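PDB 3N6X: putative glutathionylspermidine synthase from Methylobacillus flagellatus, which is probably an ATP-dependent ligase of the circularly permuted ATP-grasp type, possibly joining glutathione to spermidine. Local coordinates for residues L222-A227 with F233-I238. Residues are numbered along the deposited sequence; the frame is centred on the assembly and turned at random.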
loop_
_atom_site.group_PDB
_atom_site.type_symbol
_atom_site.label_atom_id
_atom_site.label_comp_id
_atom_site.label_asym_id
_atom_site.label_seq_id
_atom_site.Cartn_x
_atom_site.Cartn_y
_atom_site.Cartn_z
ATOM N N LEU A 222 -0.169 3.426 19.626
ATOM C CA LEU A 222 0.468 2.814 18.465
ATOM C C LEU A 222 1.581 1.876 18.969
ATOM O O LEU A 222 2.571 2.346 19.542
ATOM C CB LEU A 222 1.046 3.876 17.508
ATOM C CG LEU A 222 1.360 3.409 16.051
ATOM C CD1 LEU A 222 1.516 4.604 15.128
ATOM C CD2 LEU A 222 2.630 2.545 15.985
ATOM N N LEU A 223 1.396 0.546 18.788
ATOM C CA LEU A 223 2.403 -0.441 19.199
ATOM C C LEU A 223 3.478 -0.622 18.102
ATOM O O LEU A 223 3.171 -1.055 16.994
ATOM C CB LEU A 223 1.738 -1.772 19.585
ATOM C CG LEU A 223 2.644 -2.971 19.863
ATOM C CD1 LEU A 223 3.487 -2.767 21.136
ATOM C CD2 LEU A 223 1.826 -4.244 19.971
ATOM N N THR A 224 4.716 -0.205 18.407
ATOM C CA THR A 224 5.846 -0.266 17.476
ATOM C C THR A 224 6.881 -1.335 17.897
ATOM O O THR A 224 7.102 -1.539 19.100
ATOM C CB THR A 224 6.517 1.134 17.347
ATOM O OG1 THR A 224 7.554 1.070 16.370
ATOM C CG2 THR A 224 7.118 1.637 18.677
ATOM N N PRO A 225 7.582 -1.986 16.925
ATOM C CA PRO A 225 8.679 -2.890 17.315
ATOM C C PRO A 225 9.865 -2.114 17.902
ATOM O O PRO A 225 10.598 -2.647 18.726
ATOM C CB PRO A 225 9.046 -3.599 16.014
ATOM C CG PRO A 225 8.576 -2.711 14.938
ATOM C CD PRO A 225 7.441 -1.891 15.457
ATOM N N GLY A 226 9.996 -0.841 17.525
ATOM C CA GLY A 226 11.054 0.034 18.016
ATOM C C GLY A 226 11.951 0.580 16.920
ATOM O O GLY A 226 11.720 0.317 15.728
ATOM N N ALA A 227 13.011 1.338 17.329
ATOM C CA ALA A 227 13.965 2.027 16.438
ATOM C C ALA A 227 14.672 1.156 15.399
ATOM O O ALA A 227 14.940 1.635 14.292
ATOM C CB ALA A 227 14.976 2.807 17.248
ATOM N N PHE A 233 10.450 5.512 11.843
ATOM C CA PHE A 233 10.161 6.939 11.732
ATOM C C PHE A 233 8.693 7.177 11.380
ATOM O O PHE A 233 8.071 8.043 11.990
ATOM C CB PHE A 233 11.100 7.666 10.743
ATOM C CG PHE A 233 10.687 9.107 10.512
ATOM C CD1 PHE A 233 10.879 10.071 11.499
ATOM C CD2 PHE A 233 9.994 9.473 9.361
ATOM C CE1 PHE A 233 10.428 11.380 11.319
ATOM C CE2 PHE A 233 9.546 10.785 9.182
ATOM C CZ PHE A 233 9.765 11.728 10.163
ATOM N N GLU A 234 8.116 6.373 10.452
ATOM C CA GLU A 234 6.703 6.495 10.105
ATOM C C GLU A 234 5.816 6.251 11.335
ATOM O O GLU A 234 4.858 6.993 11.536
ATOM C CB GLU A 234 6.308 5.557 8.939
ATOM C CG GLU A 234 4.899 5.839 8.434
ATOM C CD GLU A 234 4.423 5.062 7.223
ATOM O OE1 GLU A 234 4.827 5.422 6.092
ATOM O OE2 GLU A 234 3.514 4.219 7.390
ATOM N N HIS A 235 6.182 5.265 12.197
ATOM C CA HIS A 235 5.408 4.949 13.408
ATOM C C HIS A 235 5.398 6.155 14.356
ATOM O O HIS A 235 4.333 6.568 14.824
ATOM C CB HIS A 235 5.989 3.708 14.132
ATOM C CG HIS A 235 6.178 2.492 13.262
ATOM N ND1 HIS A 235 6.827 1.366 13.736
ATOM C CD2 HIS A 235 5.771 2.255 11.985
ATOM C CE1 HIS A 235 6.814 0.495 12.736
ATOM N NE2 HIS A 235 6.209 0.997 11.655
ATOM N N ALA A 236 6.590 6.741 14.602
ATOM C CA ALA A 236 6.748 7.891 15.479
ATOM C C ALA A 236 6.034 9.122 14.887
ATOM O O ALA A 236 5.286 9.806 15.603
ATOM C CB ALA A 236 8.237 8.183 15.698
ATOM N N PHE A 237 6.193 9.334 13.551
ATOM C CA PHE A 237 5.571 10.437 12.812
ATOM C C PHE A 237 4.033 10.370 12.845
ATOM O O PHE A 237 3.399 11.357 13.244
ATOM C CB PHE A 237 6.107 10.502 11.360
ATOM C CG PHE A 237 5.361 11.444 10.435
ATOM C CD1 PHE A 237 5.543 12.825 10.520
ATOM C CD2 PHE A 237 4.479 10.950 9.474
ATOM C CE1 PHE A 237 4.850 13.697 9.664
ATOM C CE2 PHE A 237 3.783 11.824 8.624
ATOM C CZ PHE A 237 3.978 13.191 8.721
ATOM N N ILE A 238 3.428 9.209 12.450
ATOM C CA ILE A 238 1.977 9.090 12.447
ATOM C C ILE A 238 1.372 9.211 13.860
ATOM O O ILE A 238 0.393 9.924 14.037
ATOM C CB ILE A 238 1.461 7.878 11.586
ATOM C CG1 ILE A 238 0.005 8.075 11.130
ATOM C CG2 ILE A 238 1.669 6.537 12.263
ATOM C CD1 ILE A 238 -0.146 8.958 9.921
#
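In the beta-alpha-beta unit made of strand 220-223, helix 232-242 and strand 245-247, T224 and L222 meet the first turns of the helix, chiefly through H235. The closest link is a hydrogen bond of 2.7 Å between T224 OG1 and H235 ND1; either atom could be the donor. The hydroxyl sits at the edge of the imidazole, in the ring plane. T224 carries OG1 trans to its backbone N (chi1 -176°), which brings the hydroxyl to the ring, while H235 CG lies opposite its own carbonyl carbon (chi1 -52°), which sets ND1 against T224 OG1. G226 N makes a weak hydrogen bond of 3.3 Å to the same T224 OG1, within the segment 222-227. P225 comes to the same ring near its plane, with CD 3.7 Å from H235 CE1, so the imidazole is bounded along this side by one polar and one apolar neighbour.

Strands 220-223 and 245-247 are parallel neighbours joined through helix 232-242, a beta-alpha-beta crossover; the helix packs on one face of the sheet, against strand 220-223, which also pairs in parallel with 268-275. L222 points to the helix while L223 points away, touching I277. L222 CD1 lies 3.4 Å from H235 O. In one of the two conformers of I238, CG2 is 3.5 Å from L222 CD1, a contact that the second conformer leaves in doubt. The other methyl of L222, CD2, approaches H235 CB at 4.0 Å. L246 of the neighbouring strand touches L222, T224 and H235, and R276 and N229 also touch the histidine. Next to H235 on the helix, E234 forms a salt bridge with R276.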